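Local coordinates for hydrolase (Burkholderia cenocepacia, PDB 4QKU), which probably hydrolyses fumarylacetoacetate to fumarate and acetoacetate, the last step of phenylalanine and tyrosine breakdown, with the help of a bound divalent metal ion, at residues K218-L223 with R404-D409; V297-Q302 with G314-D319; I337-F342 with T378-G383. All coordinates share one frame; numbering follows the deposited sequence.

All three contacts belong to the C-terminal catalytic region of this FAH-family enzyme. Contacts 1 and 3 touch, their centres about 15 Å apart: Leu223 N probably donates to Gly383 O at 2.9 Å, and Leu223 CD2 packs on Thr340 CG2. Contact 3 adjoins contact 2 through two neighbouring strands, 317-327 and 335-341, where Asp319 OD1 and Asn341 ND2 probably hydrogen-bond. Contact 2 lies about 31 Å from contact 1, centre to centre, away from the predicted sites. Contact 1 carries Glu222, a predicted calcium ligand, and the Leu219 side chain is about 8 Å from the bound sodium ion. Gly383 of contact 3 lies about 6 Å from the side chain of His156, the predicted proton acceptor.

Contact 1: K218-L223 with R404-D409; sequences KLDIEL and RTFIED
Phe406 and Ile407 pack against the start of strand 219-229, a strand of the mixed sheet in the FAH catalytic domain; they come from the loop leading into strand 412-421. The Phe406 ring lies under Lys218 in a CH-pi contact, with CB of Lys218 3.7 Å from the ring centroid and only 6° off its normal. Along the same ring, Lys218 CG approaches CE2, so the lysine's aliphatic part does the touching while NZ leads away. At the ring's edge sits the carboxylate of Asp220, its plane turned 81° from the ring; OD2 is 4.0 Å from Phe406 CE1, but OD2 is salt-bridged to Arg260 and accepts from Leu386 N, and OD1 is held by the backbone N of Leu385. Next, Ile407 N donates to Leu219 O, 2.9 Å and nearly straight at 170°. A water extends this pairing, accepting from Leu219 N and donating to Ile407 O, which Arg198 also reaches. The Ile407 side chain turns in toward the strand and packs on Trp257 and Leu413. Ile407 CD1 ends 3.6 Å from Asp220 C and 3.8 Å from Ile221 CG2.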
ATOM      1  N   LYS B 218      -1.330   6.571 -24.649  1.00 22.93           N
ATOM      2  CA  LYS B 218      -0.064   5.831 -24.599  1.00 22.24           C
ATOM      3  C   LYS B 218      -0.066   4.780 -23.511  1.00 20.91           C
ATOM      4  O   LYS B 218       0.760   4.792 -22.596  1.00 20.94           O
ATOM      5  CB  LYS B 218       1.086   6.785 -24.364  1.00 23.21           C
ATOM      6  CG  LYS B 218       1.289   7.736 -25.522  1.00 25.02           C
ATOM      7  CD  LYS B 218       2.167   8.885 -25.092  1.00 26.50           C
ATOM      8  CE  LYS B 218       3.196   9.221 -26.150  1.00 27.95           C
ATOM      9  NZ  LYS B 218       3.584  10.643 -26.068  1.00 29.43           N
ATOM     10  N   LEU B 219      -1.023   3.877 -23.609  1.00 19.89           N
ATOM     11  CA  LEU B 219      -1.125   2.755 -22.711  1.00 19.42           C
ATOM     12  C   LEU B 219      -0.005   1.737 -23.034  1.00 19.84           C
ATOM     13  O   LEU B 219       0.307   1.469 -24.203  1.00 19.77           O
ATOM     14  CB  LEU B 219      -2.503   2.118 -22.857  1.00 19.13           C
ATOM     15  CG  LEU B 219      -2.820   0.981 -21.907  1.00 18.64           C
ATOM     16  CD1 LEU B 219      -2.730   1.406 -20.465  1.00 18.25           C
ATOM     17  CD2 LEU B 219      -4.201   0.449 -22.198  1.00 19.21           C
ATOM     18  N   ASP B 220       0.608   1.207 -21.983  1.00 19.23           N
ATOM     19  CA  ASP B 220       1.840   0.473 -22.105  1.00 18.92           C
ATOM     20  C   ASP B 220       1.878  -0.650 -21.081  1.00 17.96           C
ATOM     21  O   ASP B 220       1.117  -0.665 -20.114  1.00 16.94           O
ATOM     22  CB  ASP B 220       3.038   1.423 -21.921  1.00 19.07           C
ATOM     23  CG  ASP B 220       4.370   0.837 -22.444  1.00 19.78           C
ATOM     24  OD1 ASP B 220       4.389  -0.284 -22.991  1.00 18.91           O
ATOM     25  OD2 ASP B 220       5.414   1.522 -22.309  1.00 20.61           O
ATOM     26  N   ILE B 221       2.745  -1.618 -21.348  1.00 17.90           N
ATOM     27  CA  ILE B 221       3.066  -2.672 -20.399  1.00 17.50           C
ATOM     28  C   ILE B 221       4.353  -2.342 -19.730  1.00 17.18           C
ATOM     29  O   ILE B 221       5.068  -1.427 -20.145  1.00 17.46           O
ATOM     30  CB  ILE B 221       3.205  -4.041 -21.085  1.00 17.93           C
ATOM     31  CG1 ILE B 221       4.188  -4.001 -22.270  1.00 18.45           C
ATOM     32  CG2 ILE B 221       1.858  -4.496 -21.585  1.00 17.94           C
ATOM     33  CD1 ILE B 221       5.430  -4.789 -22.007  1.00 18.72           C
ATOM     34  N   GLU B 222       4.635  -3.068 -18.656  1.00 16.87           N
ATOM     35  CA  GLU B 222       5.978  -3.066 -18.064  1.00 16.17           C
ATOM     36  C   GLU B 222       6.304  -4.476 -17.622  1.00 15.04           C
ATOM     37  O   GLU B 222       5.721  -4.980 -16.658  1.00 13.95           O
ATOM     38  CB  GLU B 222       6.048  -2.101 -16.889  1.00 17.00           C
ATOM     39  CG  GLU B 222       6.144  -0.628 -17.288  1.00 17.80           C
ATOM     40  CD  GLU B 222       6.807   0.225 -16.224  1.00 18.42           C
ATOM     41  OE1 GLU B 222       7.626   1.092 -16.614  1.00 19.12           O
ATOM     42  OE2 GLU B 222       6.525   0.020 -15.009  1.00 18.64           O
ATOM     43  N   LEU B 223       7.195  -5.123 -18.376  1.00 14.37           N
ATOM     44  CA  LEU B 223       7.693  -6.453 -18.022  1.00 13.62           C
ATOM     45  C   LEU B 223       8.542  -6.447 -16.728  1.00 12.79           C
ATOM     46  O   LEU B 223       9.561  -5.786 -16.652  1.00 12.24           O
ATOM     47  CB  LEU B 223       8.527  -7.040 -19.161  1.00 13.75           C
ATOM     48  CG  LEU B 223       9.326  -8.316 -18.864  1.00 13.63           C
ATOM     49  CD1 LEU B 223       8.429  -9.486 -18.487  1.00 13.41           C
ATOM     50  CD2 LEU B 223      10.151  -8.648 -20.092  1.00 14.21           C
ATOM     51  N   ARG B 404       2.034  -1.355 -34.225  1.00 22.00           N
ATOM     52  CA  ARG B 404       1.697  -0.709 -32.979  1.00 21.09           C
ATOM     53  C   ARG B 404       2.776   0.268 -32.554  1.00 21.13           C
ATOM     54  O   ARG B 404       3.976   0.027 -32.778  1.00 21.30           O
ATOM     55  CB  ARG B 404       1.560  -1.748 -31.864  1.00 20.15           C
ATOM     56  CG  ARG B 404       0.290  -2.575 -31.915  1.00 20.29           C
ATOM     57  CD  ARG B 404      -0.979  -1.768 -31.560  1.00 20.42           C
ATOM     58  NE  ARG B 404      -2.149  -2.647 -31.581  1.00 20.29           N
ATOM     59  CZ  ARG B 404      -2.766  -3.067 -32.689  1.00 21.13           C
ATOM     60  NH1 ARG B 404      -2.377  -2.658 -33.902  1.00 21.85           N
ATOM     61  NH2 ARG B 404      -3.786  -3.907 -32.593  1.00 21.18           N
ATOM     62  N   THR B 405       2.342   1.369 -31.931  1.00 21.04           N
ATOM     63  CA  THR B 405       3.189   2.135 -31.013  1.00 20.74           C
ATOM     64  C   THR B 405       2.786   1.735 -29.591  1.00 19.41           C
ATOM     65  O   THR B 405       3.458   0.930 -28.973  1.00 19.17           O
ATOM     66  CB  THR B 405       3.067   3.658 -31.212  1.00 21.37           C
ATOM     67  OG1 THR B 405       1.688   4.029 -31.190  1.00 21.75           O
ATOM     68  CG2 THR B 405       3.667   4.066 -32.546  1.00 22.20           C
ATOM     69  N   PHE B 406       1.684   2.273 -29.088  1.00 18.82           N
ATOM     70  CA  PHE B 406       1.181   1.855 -27.783  1.00 17.88           C
ATOM     71  C   PHE B 406      -0.008   0.921 -27.917  1.00 17.90           C
ATOM     72  O   PHE B 406      -0.494   0.696 -29.021  1.00 18.81           O
ATOM     73  CB  PHE B 406       0.885   3.079 -26.924  1.00 17.48           C
ATOM     74  CG  PHE B 406       2.119   3.810 -26.523  1.00 17.09           C
ATOM     75  CD1 PHE B 406       2.847   3.407 -25.419  1.00 16.38           C
ATOM     76  CD2 PHE B 406       2.578   4.873 -27.286  1.00 17.51           C
ATOM     77  CE1 PHE B 406       4.006   4.059 -25.053  1.00 16.43           C
ATOM     78  CE2 PHE B 406       3.740   5.531 -26.930  1.00 17.46           C
ATOM     79  CZ  PHE B 406       4.457   5.122 -25.810  1.00 16.96           C
ATOM     80  N   ILE B 407      -0.485   0.378 -26.803  1.00 17.10           N
ATOM     81  CA  ILE B 407      -1.523  -0.647 -26.841  1.00 16.87           C
ATOM     82  C   ILE B 407      -2.874  -0.075 -27.269  1.00 17.62           C
ATOM     83  O   ILE B 407      -3.283   1.023 -26.849  1.00 17.43           O
ATOM     84  CB  ILE B 407      -1.709  -1.322 -25.472  1.00 16.12           C
ATOM     85  CG1 ILE B 407      -0.401  -1.933 -24.978  1.00 15.77           C
ATOM     86  CG2 ILE B 407      -2.728  -2.426 -25.540  1.00 16.14           C
ATOM     87  CD1 ILE B 407      -0.392  -2.095 -23.468  1.00 15.16           C
ATOM     88  N   GLU B 408      -3.578  -0.868 -28.072  1.00 18.23           N
ATOM     89  CA  GLU B 408      -4.865  -0.504 -28.598  1.00 18.68           C
ATOM     90  C   GLU B 408      -5.967  -1.374 -27.984  1.00 18.68           C
ATOM     91  O   GLU B 408      -5.745  -2.538 -27.615  1.00 18.05           O
ATOM     92  CB  GLU B 408      -4.822  -0.629 -30.112  1.00 19.62           C
ATOM     93  CG  GLU B 408      -3.971   0.470 -30.728  1.00 20.13           C
ATOM     94  CD  GLU B 408      -3.882   0.402 -32.244  1.00 21.31           C
ATOM     95  OE1 GLU B 408      -4.740  -0.240 -32.878  1.00 21.77           O
ATOM     96  OE2 GLU B 408      -2.960   1.026 -32.817  1.00 22.26           O
ATOM     97  N   ASP B 409      -7.164  -0.802 -27.929  1.00 18.91           N
ATOM     98  CA  ASP B 409      -8.318  -1.466 -27.380  1.00 18.94           C
ATOM     99  C   ASP B 409      -8.469  -2.848 -28.025  1.00 19.32           C
ATOM    100  O   ASP B 409      -8.316  -3.009 -29.244  1.00 19.67           O
ATOM    101  CB  ASP B 409      -9.596  -0.607 -27.591  1.00 19.76           C
ATOM    102  CG  ASP B 409      -9.631   0.655 -26.701  1.00 19.84           C
ATOM    103  OD1 ASP B 409      -8.691   0.878 -25.887  1.00 19.25           O
ATOM    104  OD2 ASP B 409     -10.608   1.438 -26.818  1.00 20.74           O
TER
HETATM  105  O   HOH W   1      -2.457   3.395 -26.040  1.00 25.44           O

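Contact 2: V297-Q302 with G314-D319; sequences VAQPEQ and GKHAFD
Val297 and Ala317 form an antiparallel hydrogen-bonded pair, where the short strand 296-297 meets the beginning of strand 317-327: a beta hairpin with a long connecting loop, at an edge of the mixed sheet and away from the predicted sites. Two bonds close the pair: Val297 N gives to Ala317 O at 2.9 Å, and Ala317 N returns a bond to Val297 O at 3.1 Å. Both side chains emerge on the same face of the sheet, with Val297 CG2 4.0 Å from Ala317 CB, and Val297 CG1 reaches on toward Asp319 CB. Beyond the pair, the Gln299 side chain carries the contact. Its CG sits between the backbone N and the carbonyl carbon (chi1 58°), and a second bend at chi2 brings the amide round to the loop 314-316. There Gln299 OE1 accepts from His316 N at 2.8 Å, while its NE2 donates to Gly314 O at 3.2 Å along a less straight path. The NE2 also lies at the edge of the His316 ring, in its plane; that ring's own polar ends are held by Glu245 and Ala313, and it stacks on His312. Lys315 contributes CB, against Val297 O. Bonded at both ends to main-chain atoms two residues apart, the Gln299 amide has its rotation fixed and ties the 297-302 loop to 314-316.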
ATOM      1  N   VAL B 297      22.368 -17.706 -10.389  1.00 16.91           N
ATOM      2  CA  VAL B 297      23.600 -17.341 -11.107  1.00 17.37           C
ATOM      3  C   VAL B 297      24.214 -16.074 -10.550  1.00 17.33           C
ATOM      4  O   VAL B 297      23.616 -15.391  -9.742  1.00 16.36           O
ATOM      5  CB  VAL B 297      23.388 -17.170 -12.635  1.00 17.60           C
ATOM      6  CG1 VAL B 297      23.024 -18.501 -13.302  1.00 17.81           C
ATOM      7  CG2 VAL B 297      22.326 -16.110 -12.924  1.00 17.26           C
ATOM      8  N   ALA B 298      25.430 -15.776 -11.007  1.00 18.06           N
ATOM      9  CA  ALA B 298      26.159 -14.589 -10.568  1.00 18.04           C
ATOM     10  C   ALA B 298      25.467 -13.326 -11.074  1.00 17.82           C
ATOM     11  O   ALA B 298      25.248 -13.162 -12.261  1.00 16.99           O
ATOM     12  CB  ALA B 298      27.598 -14.627 -11.061  1.00 18.37           C
ATOM     13  N   GLN B 299      25.137 -12.428 -10.146  1.00 18.19           N
ATOM     14  CA  GLN B 299      24.573 -11.119 -10.500  1.00 17.82           C
ATOM     15  C   GLN B 299      25.632 -10.267 -11.186  1.00 17.73           C
ATOM     16  O   GLN B 299      26.812 -10.599 -11.137  1.00 18.29           O
ATOM     17  CB  GLN B 299      24.062 -10.392  -9.267  1.00 18.02           C
ATOM     18  CG  GLN B 299      25.104 -10.148  -8.193  1.00 18.50           C
ATOM     19  CD  GLN B 299      25.210 -11.298  -7.214  1.00 18.96           C
ATOM     20  OE1 GLN B 299      24.828 -12.428  -7.515  1.00 18.50           O
ATOM     21  NE2 GLN B 299      25.740 -11.010  -6.022  1.00 19.57           N
ATOM     22  N   PRO B 300      25.212  -9.180 -11.859  1.00 17.13           N
ATOM     23  CA  PRO B 300      26.210  -8.332 -12.534  1.00 17.43           C
ATOM     24  C   PRO B 300      27.141  -7.688 -11.532  1.00 17.96           C
ATOM     25  O   PRO B 300      26.768  -7.519 -10.362  1.00 17.74           O
ATOM     26  CB  PRO B 300      25.365  -7.256 -13.221  1.00 16.85           C
ATOM     27  CG  PRO B 300      24.012  -7.844 -13.353  1.00 16.42           C
ATOM     28  CD  PRO B 300      23.836  -8.837 -12.246  1.00 16.32           C
ATOM     29  N   GLU B 301      28.330  -7.322 -11.996  1.00 18.75           N
ATOM     30  CA  GLU B 301      29.285  -6.598 -11.175  1.00 19.30           C
ATOM     31  C   GLU B 301      28.641  -5.240 -10.875  1.00 19.17           C
ATOM     32  O   GLU B 301      27.939  -4.687 -11.723  1.00 19.39           O
ATOM     33  CB  GLU B 301      30.634  -6.444 -11.890  1.00 19.53           C
ATOM     34  N   GLN B 302      28.836  -4.726  -9.663  1.00 18.83           N
ATOM     35  CA  GLN B 302      28.307  -3.402  -9.305  1.00 18.37           C
ATOM     36  C   GLN B 302      29.463  -2.447  -9.171  1.00 18.44           C
ATOM     37  O   GLN B 302      30.472  -2.763  -8.542  1.00 18.74           O
ATOM     38  CB  GLN B 302      27.511  -3.450  -8.000  1.00 17.94           C
ATOM     39  CG  GLN B 302      26.312  -4.374  -8.070  1.00 17.38           C
ATOM     40  CD  GLN B 302      25.448  -4.261  -6.831  1.00 17.04           C
ATOM     41  OE1 GLN B 302      25.911  -4.541  -5.743  1.00 16.86           O
ATOM     42  NE2 GLN B 302      24.178  -3.849  -6.997  1.00 16.73           N
ATOM     43  N   GLY B 314      28.251 -14.327  -2.815  1.00 22.36           N
ATOM     44  CA  GLY B 314      27.609 -15.419  -3.510  1.00 22.23           C
ATOM     45  C   GLY B 314      26.736 -14.977  -4.661  1.00 21.85           C
ATOM     46  O   GLY B 314      26.817 -13.846  -5.128  1.00 22.06           O
ATOM     47  N   LYS B 315      25.897 -15.892  -5.109  1.00 21.96           N
ATOM     48  CA  LYS B 315      25.118 -15.728  -6.304  1.00 22.19           C
ATOM     49  C   LYS B 315      23.698 -15.443  -5.884  1.00 20.89           C
ATOM     50  O   LYS B 315      23.082 -16.239  -5.156  1.00 21.52           O
ATOM     51  CB  LYS B 315      25.211 -17.008  -7.127  1.00 23.78           C
ATOM     52  CG  LYS B 315      26.648 -17.363  -7.460  1.00 25.48           C
ATOM     53  CD  LYS B 315      26.765 -18.685  -8.205  1.00 27.28           C
ATOM     54  CE  LYS B 315      28.193 -18.903  -8.665  1.00 28.80           C
ATOM     55  NZ  LYS B 315      28.275 -20.020  -9.658  1.00 30.60           N
ATOM     56  N   HIS B 316      23.171 -14.312  -6.327  1.00 19.59           N
ATOM     57  CA  HIS B 316      21.841 -13.930  -5.932  1.00 19.12           C
ATOM     58  C   HIS B 316      20.962 -13.488  -7.092  1.00 18.50           C
ATOM     59  O   HIS B 316      19.879 -12.953  -6.850  1.00 17.66           O
ATOM     60  CB  HIS B 316      21.924 -12.837  -4.866  1.00 19.44           C
ATOM     61  CG  HIS B 316      22.619 -13.279  -3.615  1.00 19.95           C
ATOM     62  ND1 HIS B 316      21.974 -13.982  -2.618  1.00 20.42           N
ATOM     63  CD2 HIS B 316      23.908 -13.171  -3.223  1.00 20.00           C
ATOM     64  CE1 HIS B 316      22.837 -14.292  -1.668  1.00 20.34           C
ATOM     65  NE2 HIS B 316      24.012 -13.791  -2.002  1.00 20.54           N
ATOM     66  N   ALA B 317      21.394 -13.742  -8.330  1.00 18.13           N
ATOM     67  CA  ALA B 317      20.580 -13.496  -9.519  1.00 18.26           C
ATOM     68  C   ALA B 317      19.926 -14.799  -9.950  1.00 18.56           C
ATOM     69  O   ALA B 317      20.334 -15.842  -9.488  1.00 19.10           O
ATOM     70  CB  ALA B 317      21.441 -12.958 -10.644  1.00 18.50           C
ATOM     71  N   PHE B 318      18.905 -14.747 -10.811  1.00 18.73           N
ATOM     72  CA  PHE B 318      18.274 -15.957 -11.332  1.00 18.68           C
ATOM     73  C   PHE B 318      18.117 -15.869 -12.819  1.00 18.88           C
ATOM     74  O   PHE B 318      17.835 -14.809 -13.367  1.00 18.54           O
ATOM     75  CB  PHE B 318      16.938 -16.223 -10.654  1.00 19.08           C
ATOM     76  CG  PHE B 318      17.080 -16.544  -9.207  1.00 19.50           C
ATOM     77  CD1 PHE B 318      17.162 -15.531  -8.270  1.00 19.73           C
ATOM     78  CD2 PHE B 318      17.209 -17.846  -8.787  1.00 20.02           C
ATOM     79  CE1 PHE B 318      17.359 -15.815  -6.928  1.00 20.03           C
ATOM     80  CE2 PHE B 318      17.384 -18.142  -7.444  1.00 20.71           C
ATOM     81  CZ  PHE B 318      17.457 -17.127  -6.514  1.00 20.64           C
ATOM     82  N   ASP B 319      18.315 -17.016 -13.464  1.00 19.62           N
ATOM     83  CA  ASP B 319      18.342 -17.157 -14.917  1.00 19.75           C
ATOM     84  C   ASP B 319      16.925 -17.465 -15.395  1.00 19.23           C
ATOM     85  O   ASP B 319      16.519 -18.620 -15.505  1.00 20.88           O
ATOM     86  CB  ASP B 319      19.310 -18.280 -15.257  1.00 20.60           C
ATOM     87  CG  ASP B 319      19.526 -18.473 -16.742  1.00 21.10           C
ATOM     88  OD1 ASP B 319      18.931 -17.791 -17.579  1.00 21.50           O
ATOM     89  OD2 ASP B 319      20.322 -19.377 -17.073  1.00 23.23           O
TER

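Contact 3: I337-F342 with T378-G383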
ATOM      1  N   ILE B 337       7.352  -9.401 -28.797  1.00 21.53           N
ATOM      2  CA  ILE B 337       7.898  -8.053 -28.880  1.00 21.81           C
ATOM      3  C   ILE B 337       9.112  -7.843 -27.994  1.00 22.03           C
ATOM      4  O   ILE B 337       9.837  -6.868 -28.161  1.00 22.22           O
ATOM      5  CB  ILE B 337       6.813  -6.984 -28.595  1.00 21.76           C
ATOM      6  CG1 ILE B 337       6.294  -7.084 -27.149  1.00 21.59           C
ATOM      7  CG2 ILE B 337       5.658  -7.117 -29.580  1.00 21.94           C
ATOM      8  CD1 ILE B 337       5.390  -5.938 -26.724  1.00 21.44           C
ATOM      9  N   CYS B 338       9.321  -8.721 -27.023  1.00 22.60           N
ATOM     10  CA  CYS B 338      10.448  -8.571 -26.101  1.00 23.41           C
ATOM     11  C   CYS B 338      10.934  -9.933 -25.669  1.00 23.34           C
ATOM     12  O   CYS B 338      10.141 -10.790 -25.295  1.00 24.39           O
ATOM     13  CB  CYS B 338      10.051  -7.756 -24.864  1.00 23.54           C
ATOM     14  SG  CYS B 338      11.342  -7.676 -23.581  1.00 26.55           S
ATOM     15  N   ARG B 339      12.238 -10.140 -25.753  1.00 23.35           N
ATOM     16  CA  ARG B 339      12.869 -11.305 -25.175  1.00 23.32           C
ATOM     17  C   ARG B 339      13.992 -10.798 -24.306  1.00 21.86           C
ATOM     18  O   ARG B 339      14.862 -10.060 -24.763  1.00 22.29           O
ATOM     19  CB  ARG B 339      13.416 -12.228 -26.271  1.00 25.53           C
ATOM     20  CG  ARG B 339      12.415 -13.251 -26.793  1.00 27.45           C
ATOM     21  CD  ARG B 339      12.455 -13.402 -28.330  1.00 29.97           C
ATOM     22  NE  ARG B 339      11.747 -12.300 -29.026  1.00 32.08           N
ATOM     23  CZ  ARG B 339      12.242 -11.491 -29.974  1.00 33.34           C
ATOM     24  NH1 ARG B 339      13.492 -11.583 -30.405  1.00 33.25           N
ATOM     25  NH2 ARG B 339      11.454 -10.547 -30.488  1.00 34.44           N
ATOM     26  N   THR B 340      13.991 -11.172 -23.046  1.00 20.07           N
ATOM     27  CA  THR B 340      15.080 -10.741 -22.196  1.00 19.63           C
ATOM     28  C   THR B 340      15.275 -11.781 -21.087  1.00 19.10           C
ATOM     29  O   THR B 340      14.733 -12.902 -21.171  1.00 19.97           O
ATOM     30  CB  THR B 340      14.844  -9.281 -21.684  1.00 19.15           C
ATOM     31  OG1 THR B 340      16.035  -8.779 -21.089  1.00 18.67           O
ATOM     32  CG2 THR B 340      13.674  -9.202 -20.675  1.00 18.51           C
ATOM     33  N   ASN B 341      16.052 -11.430 -20.066  1.00 18.21           N
ATOM     34  CA  ASN B 341      16.293 -12.342 -18.964  1.00 17.83           C
ATOM     35  C   ASN B 341      16.405 -11.592 -17.641  1.00 17.17           C
ATOM     36  O   ASN B 341      16.950 -10.482 -17.596  1.00 16.27           O
ATOM     37  CB  ASN B 341      17.564 -13.165 -19.238  1.00 18.03           C
ATOM     38  CG  ASN B 341      17.712 -14.362 -18.298  1.00 18.10           C
ATOM     39  OD1 ASN B 341      17.908 -14.218 -17.097  1.00 17.45           O
ATOM     40  ND2 ASN B 341      17.628 -15.553 -18.853  1.00 18.56           N
ATOM     41  N   PHE B 342      15.923 -12.230 -16.573  1.00 17.14           N
ATOM     42  CA  PHE B 342      15.978 -11.670 -15.220  1.00 17.71           C
ATOM     43  C   PHE B 342      17.389 -11.478 -14.654  1.00 18.35           C
ATOM     44  O   PHE B 342      17.602 -10.596 -13.826  1.00 18.50           O
ATOM     45  CB  PHE B 342      15.195 -12.570 -14.254  1.00 17.89           C
ATOM     46  CG  PHE B 342      14.997 -11.981 -12.878  1.00 17.71           C
ATOM     47  CD1 PHE B 342      14.357 -10.754 -12.720  1.00 17.52           C
ATOM     48  CD2 PHE B 342      15.419 -12.654 -11.743  1.00 17.73           C
ATOM     49  CE1 PHE B 342      14.165 -10.201 -11.467  1.00 16.76           C
ATOM     50  CE2 PHE B 342      15.210 -12.102 -10.482  1.00 17.78           C
ATOM     51  CZ  PHE B 342      14.573 -10.879 -10.352  1.00 16.97           C
ATOM     52  N   THR B 378      19.865  -4.993 -25.868  1.00 26.01           N
ATOM     53  CA  THR B 378      19.498  -4.921 -27.291  1.00 26.08           C
ATOM     54  C   THR B 378      18.085  -4.383 -27.485  1.00 25.24           C
ATOM     55  O   THR B 378      17.246  -4.483 -26.600  1.00 24.40           O
ATOM     56  CB  THR B 378      19.643  -6.295 -27.994  1.00 26.33           C
ATOM     57  OG1 THR B 378      18.798  -7.267 -27.360  1.00 26.62           O
ATOM     58  CG2 THR B 378      21.076  -6.780 -27.920  1.00 26.45           C
ATOM     59  N   LYS B 379      17.832  -3.853 -28.681  1.00 25.72           N
ATOM     60  CA  LYS B 379      16.547  -3.230 -29.036  1.00 25.02           C
ATOM     61  C   LYS B 379      15.368  -4.202 -28.981  1.00 24.17           C
ATOM     62  O   LYS B 379      14.230  -3.765 -28.878  1.00 25.01           O
ATOM     63  CB  LYS B 379      16.608  -2.547 -30.424  1.00 25.30           C
ATOM     64  N   ASP B 380      15.611  -5.508 -29.036  1.00 23.55           N
ATOM     65  CA  ASP B 380      14.520  -6.490 -28.911  1.00 23.03           C
ATOM     66  C   ASP B 380      14.375  -7.062 -27.495  1.00 21.16           C
ATOM     67  O   ASP B 380      13.678  -8.066 -27.283  1.00 21.45           O
ATOM     68  CB  ASP B 380      14.632  -7.606 -29.977  1.00 23.92           C
ATOM     69  CG  ASP B 380      15.902  -8.453 -29.848  1.00 25.29           C
ATOM     70  OD1 ASP B 380      16.702  -8.312 -28.865  1.00 24.43           O
ATOM     71  OD2 ASP B 380      16.096  -9.307 -30.761  1.00 27.50           O
ATOM     72  N   SER B 381      15.019  -6.432 -26.522  1.00 19.69           N
ATOM     73  CA  SER B 381      14.972  -6.925 -25.151  1.00 18.55           C
ATOM     74  C   SER B 381      14.481  -5.878 -24.152  1.00 17.45           C
ATOM     75  O   SER B 381      14.614  -6.061 -22.930  1.00 17.19           O
ATOM     76  CB  SER B 381      16.356  -7.441 -24.748  1.00 18.54           C
ATOM     77  OG  SER B 381      17.284  -6.375 -24.729  1.00 18.67           O
ATOM     78  N   PHE B 382      13.896  -4.797 -24.654  1.00 16.75           N
ATOM     79  CA  PHE B 382      13.401  -3.741 -23.781  1.00 15.80           C
ATOM     80  C   PHE B 382      12.014  -4.134 -23.313  1.00 15.23           C
ATOM     81  O   PHE B 382      11.209  -4.615 -24.114  1.00 15.94           O
ATOM     82  CB  PHE B 382      13.309  -2.411 -24.502  1.00 15.86           C
ATOM     83  CG  PHE B 382      14.609  -1.884 -25.018  1.00 16.39           C
ATOM     84  CD1 PHE B 382      15.832  -2.359 -24.557  1.00 16.30           C
ATOM     85  CD2 PHE B 382      14.607  -0.856 -25.972  1.00 16.85           C
ATOM     86  CE1 PHE B 382      17.016  -1.824 -25.050  1.00 16.80           C
ATOM     87  CE2 PHE B 382      15.793  -0.323 -26.471  1.00 17.39           C
ATOM     88  CZ  PHE B 382      17.003  -0.802 -26.005  1.00 17.23           C
ATOM     89  N   GLY B 383      11.727  -3.904 -22.041  1.00 14.21           N
ATOM     90  CA  GLY B 383      10.529  -4.426 -21.391  1.00 13.69           C
ATOM     91  C   GLY B 383       9.281  -3.546 -21.409  1.00 13.43           C
ATOM     92  O   GLY B 383       8.331  -3.822 -20.683  1.00 12.42           O
TER
HETATM   93  O   HOH W   2      16.414 -10.506 -26.806  1.00 17.89           O
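Arg339 N donates to Asp380 O, 3.0 Å and close to straight at 172° with the donor in the carbonyl plane, and so ties strand 335-341 to a type I beta turn, Thr378 to Ser381, in the loop before helix 385-388. The strand carries a classic beta bulge, Ile337 and Cys338 both facing Val324 of the neighbouring strand 317-327.

The tight side lies toward the interior. Cys338, with its SG anti to the backbone N (chi1 174°), comes down on the main chain of Phe382 and Gly383, SG 3.1 Å from Phe382 O, and Leu223 packs against the same sulfur. The CA of Cys338 adds a CA-H...O contact to Asp380 O. Close by, Thr340 CB lies 3.5 Å from Ser381 O, and Ser381 CA makes a further CA-H...O contact with Arg339 O. This packed end includes Gly383, near the predicted substrate-binding Thr373.

The solvent side is looser. Arg339, bent at chi2 and chi3, brings NH1 to 3.5 Å from Asp380 OD2, a long salt bridge in which guanidinium and carboxylate are turned 77° apart; its NE is bonded to Ser336. A water links the segments here, donating to both Arg339 O and Asp380 OD1. The turn is braced from within: Thr378 OG1 donates to Asp380 OD1, steadying the carboxylate whose other oxygen pairs with the arginine, and Thr378 O accepts twice, from Ser381 N at 3.0 Å and from Ser381 OG at 2.7 Å.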